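Local coordinates for protein arylmalonate decarboxylase (Bordetella bronchiseptica, PDB 3IXL) that catalyses the decarboxylation of 2-aryl-2-methylmalonates to 2-arylpropionates with release of carbon dioxide, at residues 10-15 with 68-73; 117-122 with 178-183. The protein carries 2 engineered substitutions. All coordinates share one frame; numbering follows the deposited sequence.

Contact 1. Residues 10-15 with 68-73; sequences GMIVPP and AVVSLM. With PAC (2-phenylacetic acid), chain C.
Met11 and Met73 meet on one face of a parallel strand pair, and their contact depends on two differently shaped chains. Met11 runs extended beyond CG, whereas Met73 is folded at both outer torsions (chi2 -74°, chi3 -75°). These bends bring the Met73 methyl alongside the end of Met11, so that Met73 CE lies 3.7 Å from Met11 CE, while Met73 CG packs against CB and CG of Met11. On the other face Ile12 spreads two branches over the partner strand: CD1 approaches Val70 CG1 at 3.9 Å, and CG2 approaches Leu72 CD1 at 3.8 Å. Between these two layers the backbones form a parallel ladder. Gly10 N donates to Val69 O and Gly10 O accepts from Ser71 N; Ile12 repeats the pattern two residues on, its N reaching Ser71 O at 2.9 Å and its O taking Met73 N at 2.8 Å. That last bond extends the ladder to the residue just beyond strand 69-72, where Pro14 CD rests 3.6 Å from Met73 O. Further out, Phe216 of helix 211-222 touches both methionines, while Leu62 of helix 55-64 and Met93 of helix 83-97 close over Ile12 and Val70. At the C-terminal ends of the strands Pro14 CG sits over the phenyl face of 2-phenylacetic acid, 3.4 Å from C5', consistent with a CH-pi contact; the ligand's hydrogen bonds are made elsewhere, with Ser76 and Tyr126 among the partners. The chemistry is therefore divided: backbone hydrogen bonds join the two buried strands along their length, and Pro14 offers the ligand's ring an apolar wall.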
ATOM      1  N   GLY A  10      -9.790  10.675  -2.290  1.00  7.12           N
ATOM      2  CA  GLY A  10      -9.112  10.702  -3.575  1.00  6.80           C
ATOM      3  C   GLY A  10      -7.863   9.844  -3.589  1.00  6.30           C
ATOM      4  O   GLY A  10      -7.103   9.832  -2.605  1.00  6.28           O
ATOM      5  N   MET A  11      -7.639   9.154  -4.705  1.00  5.66           N
ATOM      6  CA  MET A  11      -6.505   8.224  -4.838  1.00  5.43           C
ATOM      7  C   MET A  11      -5.748   8.440  -6.130  1.00  5.90           C
ATOM      8  O   MET A  11      -6.347   8.461  -7.200  1.00  6.25           O
ATOM      9  CB  MET A  11      -7.005   6.785  -4.739  1.00  6.06           C
ATOM     10  CG  MET A  11      -7.506   6.483  -3.343  1.00  6.74           C
ATOM     11  SD  MET A  11      -8.051   4.791  -3.115  1.00  7.10           S
ATOM     12  CE  MET A  11      -7.975   4.705  -1.317  1.00  7.45           C
ATOM     13  N   ILE A  12      -4.436   8.609  -6.024  1.00  5.60           N
ATOM     14  CA  ILE A  12      -3.555   8.678  -7.183  1.00  5.55           C
ATOM     15  C   ILE A  12      -3.035   7.261  -7.417  1.00  5.76           C
ATOM     16  O   ILE A  12      -2.419   6.676  -6.519  1.00  5.56           O
ATOM     17  CB  ILE A  12      -2.388   9.657  -6.950  1.00  5.65           C
ATOM     18  CG1 ILE A  12      -2.906  11.057  -6.593  1.00  6.21           C
ATOM     19  CG2 ILE A  12      -1.502   9.720  -8.199  1.00  5.94           C
ATOM     20  CD1 ILE A  12      -1.825  11.981  -6.067  1.00  7.69           C
ATOM     21  N   VAL A  13      -3.317   6.698  -8.594  1.00  5.96           N
ATOM     22  CA  VAL A  13      -3.037   5.280  -8.860  1.00  6.48           C
ATOM     23  C   VAL A  13      -2.076   5.106 -10.038  1.00  7.39           C
ATOM     24  O   VAL A  13      -2.057   5.944 -10.929  1.00  7.02           O
ATOM     25  CB  VAL A  13      -4.352   4.478  -9.097  1.00  6.31           C
ATOM     26  CG1 VAL A  13      -5.268   4.557  -7.872  1.00  7.69           C
ATOM     27  CG2 VAL A  13      -5.098   4.965 -10.350  1.00  6.51           C
ATOM     28  N   PRO A  14      -1.239   4.055 -10.028  1.00  7.75           N
ATOM     29  CA  PRO A  14      -0.334   3.846 -11.173  1.00  8.73           C
ATOM     30  C   PRO A  14      -0.927   3.711 -12.599  1.00  9.93           C
ATOM     31  O   PRO A  14      -0.387   4.341 -13.514  1.00  9.68           O
ATOM     32  CB  PRO A  14       0.482   2.609 -10.760  1.00  8.81           C
ATOM     33  CG  PRO A  14       0.452   2.663  -9.244  1.00  8.95           C
ATOM     34  CD  PRO A  14      -0.952   3.115  -8.925  1.00  8.49           C
ATOM     35  N   PRO A  15      -2.000   2.915 -12.808  1.00 10.73           N
ATOM     36  CA  PRO A  15      -2.410   2.719 -14.211  1.00 11.70           C
ATOM     37  C   PRO A  15      -2.979   3.978 -14.861  1.00 12.37           C
ATOM     38  O   PRO A  15      -3.588   4.803 -14.185  1.00 12.61           O
ATOM     39  CB  PRO A  15      -3.485   1.629 -14.115  1.00 11.94           C
ATOM     40  CG  PRO A  15      -3.285   0.994 -12.753  1.00 12.11           C
ATOM     41  CD  PRO A  15      -2.859   2.144 -11.891  1.00 11.02           C
ATOM     42  N   ALA A  68     -11.716  14.960   0.053  1.00  9.17           N
ATOM     43  CA  ALA A  68     -11.442  15.390   1.430  1.00  9.57           C
ATOM     44  C   ALA A  68     -10.031  15.003   1.868  1.00  9.94           C
ATOM     45  O   ALA A  68      -9.467  15.618   2.778  1.00 11.16           O
ATOM     46  CB  ALA A  68     -12.466  14.794   2.382  1.00  9.91           C
ATOM     47  N   VAL A  69      -9.485  13.956   1.247  1.00  9.27           N
ATOM     48  CA  VAL A  69      -8.122  13.490   1.512  1.00  9.20           C
ATOM     49  C   VAL A  69      -7.567  12.936   0.207  1.00  8.28           C
ATOM     50  O   VAL A  69      -8.337  12.526  -0.675  1.00  8.28           O
ATOM     51  CB  VAL A  69      -8.080  12.380   2.586  1.00 10.06           C
ATOM     52  CG1 VAL A  69      -8.713  12.839   3.900  1.00 12.45           C
ATOM     53  CG2 VAL A  69      -8.768  11.164   2.099  1.00 10.96           C
ATOM     54  N   VAL A  70      -6.245  12.950   0.063  1.00  6.94           N
ATOM     55  CA  VAL A  70      -5.605  12.373  -1.112  1.00  6.93           C
ATOM     56  C   VAL A  70      -4.544  11.384  -0.664  1.00  6.40           C
ATOM     57  O   VAL A  70      -3.732  11.701   0.217  1.00  7.02           O
ATOM     58  CB  VAL A  70      -4.957  13.458  -1.985  1.00  6.81           C
ATOM     59  CG1 VAL A  70      -4.132  12.822  -3.100  1.00  7.59           C
ATOM     60  CG2 VAL A  70      -6.047  14.379  -2.573  1.00  7.92           C
ATOM     61  N   SER A  71      -4.564  10.185  -1.249  1.00  5.67           N
ATOM     62  CA  SER A  71      -3.514   9.198  -1.018  1.00  5.81           C
ATOM     63  C   SER A  71      -2.831   8.816  -2.314  1.00  5.95           C
ATOM     64  O   SER A  71      -3.497   8.516  -3.308  1.00  5.84           O
ATOM     65  CB  SER A  71      -4.083   7.933  -0.378  1.00  5.76           C
ATOM     66  OG  SER A  71      -3.045   6.964  -0.279  1.00  7.05           O
ATOM     67  N   LEU A  72      -1.503   8.820  -2.301  1.00  5.42           N
ATOM     68  CA  LEU A  72      -0.737   8.239  -3.389  1.00  6.08           C
ATOM     69  C   LEU A  72      -0.723   6.730  -3.168  1.00  5.52           C
ATOM     70  O   LEU A  72      -0.006   6.222  -2.294  1.00  5.60           O
ATOM     71  CB  LEU A  72       0.690   8.800  -3.424  1.00  5.99           C
ATOM     72  CG  LEU A  72       1.636   8.146  -4.434  1.00  7.40           C
ATOM     73  CD1 LEU A  72       1.100   8.244  -5.856  1.00  8.17           C
ATOM     74  CD2 LEU A  72       3.023   8.767  -4.379  1.00  7.95           C
ATOM     75  N   MET A  73      -1.532   6.025  -3.957  1.00  5.23           N
ATOM     76  CA  MET A  73      -1.759   4.595  -3.772  1.00  5.38           C
ATOM     77  C   MET A  73      -0.749   3.732  -4.537  1.00  5.97           C
ATOM     78  O   MET A  73      -1.113   2.903  -5.381  1.00  6.43           O
ATOM     79  CB  MET A  73      -3.203   4.241  -4.124  1.00  5.86           C
ATOM     80  CG  MET A  73      -4.201   4.809  -3.124  1.00  5.47           C
ATOM     81  SD  MET A  73      -4.227   3.948  -1.534  1.00  6.62           S
ATOM     82  CE  MET A  73      -5.111   2.461  -2.042  1.00  7.49           C
TER
HETATM   83  C1  PAC C5000       3.396  -0.758  -5.508  1.00  7.51           C
HETATM   84  C2  PAC C5000       3.162  -0.859  -7.004  1.00 10.86           C
HETATM   85  C1' PAC C5000       1.759  -0.826  -7.575  1.00 10.30           C
HETATM   86  C2' PAC C5000       1.580  -1.501  -8.786  1.00 11.27           C
HETATM   87  C3' PAC C5000       0.335  -1.529  -9.413  1.00 11.25           C
HETATM   88  C4' PAC C5000      -0.742  -0.870  -8.828  1.00 10.46           C
HETATM   89  C5' PAC C5000      -0.574  -0.194  -7.613  1.00 11.27           C
HETATM   90  C6' PAC C5000       0.676  -0.159  -6.985  1.00  9.88           C
HETATM   91  O1  PAC C5000       2.456  -0.690  -4.668  1.00  6.87           O
HETATM   92  O2  PAC C5000       4.611  -0.750  -5.158  1.00  8.56           O

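Contact 2. Residues 117-122 with 178-183; sequences VRRVAL and APDSDG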
ATOM      1  N   VAL A 117       4.081  -4.717  14.913  1.00 12.16           N
ATOM      2  CA  VAL A 117       5.077  -5.431  14.132  1.00 12.19           C
ATOM      3  C   VAL A 117       6.353  -4.607  14.048  1.00 13.07           C
ATOM      4  O   VAL A 117       6.355  -3.515  13.492  1.00 14.01           O
ATOM      5  CB  VAL A 117       4.543  -5.753  12.717  1.00 11.68           C
ATOM      6  CG1 VAL A 117       5.607  -6.457  11.886  1.00 11.57           C
ATOM      7  CG2 VAL A 117       3.295  -6.605  12.805  1.00 11.12           C
ATOM      8  N   ARG A 118       7.429  -5.130  14.629  1.00 13.32           N
ATOM      9  CA  ARG A 118       8.748  -4.516  14.529  1.00 14.13           C
ATOM     10  C   ARG A 118       9.629  -5.328  13.582  1.00 13.30           C
ATOM     11  O   ARG A 118      10.276  -4.766  12.691  1.00 14.19           O
ATOM     12  CB  ARG A 118       9.396  -4.411  15.918  1.00 14.93           C
ATOM     13  CG  ARG A 118      10.882  -4.060  15.925  1.00 19.01           C
ATOM     14  CD  ARG A 118      11.125  -2.588  15.632  1.00 24.69           C
ATOM     15  NE  ARG A 118      10.713  -1.713  16.734  1.00 29.27           N
ATOM     16  CZ  ARG A 118      11.549  -1.039  17.525  1.00 31.44           C
ATOM     17  NH1 ARG A 118      12.864  -1.123  17.347  1.00 33.11           N
ATOM     18  NH2 ARG A 118      11.068  -0.272  18.495  1.00 32.33           N
ATOM     19  N   ARG A 119       9.651  -6.643  13.781  1.00 12.45           N
ATOM     20  CA  ARG A 119      10.391  -7.552  12.916  1.00 12.06           C
ATOM     21  C   ARG A 119       9.427  -8.081  11.874  1.00 11.12           C
ATOM     22  O   ARG A 119       8.450  -8.748  12.208  1.00 11.34           O
ATOM     23  CB  ARG A 119      10.979  -8.699  13.732  1.00 12.74           C
ATOM     24  CG  ARG A 119      12.126  -8.267  14.616  1.00 15.30           C
ATOM     25  CD  ARG A 119      12.581  -9.406  15.509  1.00 18.10           C
ATOM     26  NE  ARG A 119      12.751 -10.662  14.779  1.00 19.81           N
ATOM     27  CZ  ARG A 119      13.787 -10.940  13.992  1.00 20.39           C
ATOM     28  NH1 ARG A 119      14.758 -10.051  13.822  1.00 21.89           N
ATOM     29  NH2 ARG A 119      13.854 -12.109  13.372  1.00 21.85           N
ATOM     30  N   VAL A 120       9.708  -7.769  10.609  1.00 10.22           N
ATOM     31  CA  VAL A 120       8.733  -7.945   9.555  1.00  9.47           C
ATOM     32  C   VAL A 120       9.291  -8.759   8.395  1.00  8.82           C
ATOM     33  O   VAL A 120      10.304  -8.395   7.802  1.00  8.99           O
ATOM     34  CB  VAL A 120       8.176  -6.566   9.084  1.00  9.44           C
ATOM     35  CG1 VAL A 120       9.281  -5.629   8.570  1.00  8.84           C
ATOM     36  CG2 VAL A 120       7.047  -6.751   8.057  1.00  9.80           C
ATOM     37  N   ALA A 121       8.637  -9.881   8.104  1.00  8.76           N
ATOM     38  CA  ALA A 121       8.981 -10.685   6.939  1.00  8.54           C
ATOM     39  C   ALA A 121       8.365 -10.017   5.713  1.00  8.39           C
ATOM     40  O   ALA A 121       7.240  -9.506   5.789  1.00  8.63           O
ATOM     41  CB  ALA A 121       8.456 -12.101   7.104  1.00  8.79           C
ATOM     42  N   LEU A 122       9.086 -10.036   4.595  1.00  7.53           N
ATOM     43  CA  LEU A 122       8.621  -9.377   3.369  1.00  7.21           C
ATOM     44  C   LEU A 122       8.188 -10.386   2.322  1.00  7.07           C
ATOM     45  O   LEU A 122       8.947 -11.292   1.964  1.00  8.02           O
ATOM     46  CB  LEU A 122       9.734  -8.504   2.781  1.00  7.31           C
ATOM     47  CG  LEU A 122      10.437  -7.497   3.697  1.00  8.83           C
ATOM     48  CD1 LEU A 122      11.512  -6.691   2.948  1.00  9.55           C
ATOM     49  CD2 LEU A 122       9.429  -6.575   4.371  1.00  9.94           C
ATOM     50  N   ALA A 178      12.038 -16.782   8.392  1.00 16.31           N
ATOM     51  CA  ALA A 178      12.327 -16.069   9.645  1.00 16.42           C
ATOM     52  C   ALA A 178      11.120 -16.197  10.582  1.00 16.68           C
ATOM     53  O   ALA A 178      10.369 -15.234  10.775  1.00 15.97           O
ATOM     54  CB  ALA A 178      12.649 -14.595   9.370  1.00 16.72           C
ATOM     55  N   PRO A 179      10.920 -17.399  11.162  1.00 16.62           N
ATOM     56  CA  PRO A 179       9.671 -17.717  11.868  1.00 16.99           C
ATOM     57  C   PRO A 179       9.506 -17.087  13.251  1.00 16.79           C
ATOM     58  O   PRO A 179       8.488 -17.320  13.902  1.00 17.43           O
ATOM     59  CB  PRO A 179       9.701 -19.248  11.956  1.00 17.02           C
ATOM     60  CG  PRO A 179      11.145 -19.593  11.943  1.00 17.33           C
ATOM     61  CD  PRO A 179      11.866 -18.534  11.167  1.00 17.28           C
ATOM     62  N   ASP A 180      10.484 -16.296  13.694  1.00 16.39           N
ATOM     63  CA  ASP A 180      10.326 -15.519  14.919  1.00 16.67           C
ATOM     64  C   ASP A 180      10.009 -14.051  14.618  1.00 16.42           C
ATOM     65  O   ASP A 180      10.174 -13.181  15.474  1.00 17.11           O
ATOM     66  CB  ASP A 180      11.550 -15.665  15.840  1.00 17.19           C
ATOM     67  CG  ASP A 180      12.829 -15.140  15.217  1.00 18.82           C
ATOM     68  OD1 ASP A 180      12.818 -14.743  14.032  1.00 20.33           O
ATOM     69  OD2 ASP A 180      13.863 -15.130  15.922  1.00 21.73           O
ATOM     70  N   SER A 181       9.550 -13.789  13.393  1.00 14.97           N
ATOM     71  CA  SER A 181       9.100 -12.451  12.993  1.00 13.41           C
ATOM     72  C   SER A 181       7.758 -12.100  13.643  1.00 12.69           C
ATOM     73  O   SER A 181       6.993 -12.991  14.029  1.00 12.49           O
ATOM     74  CB  SER A 181       8.973 -12.370  11.466  1.00 13.11           C
ATOM     75  OG  SER A 181      10.227 -12.559  10.830  1.00 13.38           O
ATOM     76  N   ASP A 182       7.475 -10.805  13.759  1.00 11.73           N
ATOM     77  CA  ASP A 182       6.234 -10.334  14.390  1.00 11.45           C
ATOM     78  C   ASP A 182       5.055 -10.346  13.428  1.00 10.79           C
ATOM     79  O   ASP A 182       3.908 -10.400  13.853  1.00 11.44           O
ATOM     80  CB  ASP A 182       6.386  -8.900  14.912  1.00 11.87           C
ATOM     81  CG  ASP A 182       7.459  -8.748  15.962  1.00 12.85           C
ATOM     82  OD1 ASP A 182       7.636  -9.676  16.784  1.00 15.57           O
ATOM     83  OD2 ASP A 182       8.105  -7.677  15.983  1.00 13.17           O
ATOM     84  N   GLY A 183       5.343 -10.259  12.133  1.00  9.66           N
ATOM     85  CA  GLY A 183       4.291 -10.145  11.133  1.00  8.61           C
ATOM     86  C   GLY A 183       4.879 -10.113   9.746  1.00  7.98           C
ATOM     87  O   GLY A 183       6.084 -10.266   9.562  1.00  8.31           O
TER
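Asp182 reaches from a loop to the start of strand 119-124, and its side chain can be read atom by atom. CB lies 3.8 Å from Val117 CA and also packs against Arg119 O. With CG anti to the carbonyl carbon (chi1 -61°), the side chain brings OD2 within reach of two successive amides. OD2 accepts both: Arg118 N at 3.0 Å, through the anti lone pair, and Arg119 N at 2.9 Å, from above the carboxylate plane in a nearly straight bond (177°). The backbone of Asp182 returns the grip, its N donating to Arg119 O at 2.8 Å. Two amide dipoles converging on one oxygen would be expected to stabilise its negative charge. Two residues earlier in the loop, Asp180 OD1 forms a salt bridge with Arg119 NH2 at 2.9 Å, the guanidinium and carboxylate planes standing 77° apart. Asp180 belongs to the type I turn Ala178-Ser181, where Ala178 O accepts hydrogen bonds from both N and OG of Ser181. Strand pairing then takes over as Ala121 N donates to Gly183 O at 3.0 Å. The contact thus lies where the loop after helix 164-176 enters strand 183-187, alongside strand 119-124, with Val117 and Val120 packed on Leu112 of helix 104-114.

Overall arrangement
Each contact joins the first and third strands in chain order of a four-stranded parallel sheet, with strand order 2-1-3-4 in both, so the two occupy equivalent places in the two alpha/beta halves of the chain. They are sampled at different levels, however. Contact 1 is wholly buried and follows its strands to their C-terminal ends at the ligand; contact 2 is only partly buried and catches its pair at the N-terminal entry. Apolar packing on both sheet faces accordingly marks the first, carboxylates and an arginine the second. On opposite sides of the chain's centre, the contacts do not touch: their nearest atoms are about 17 Å apart.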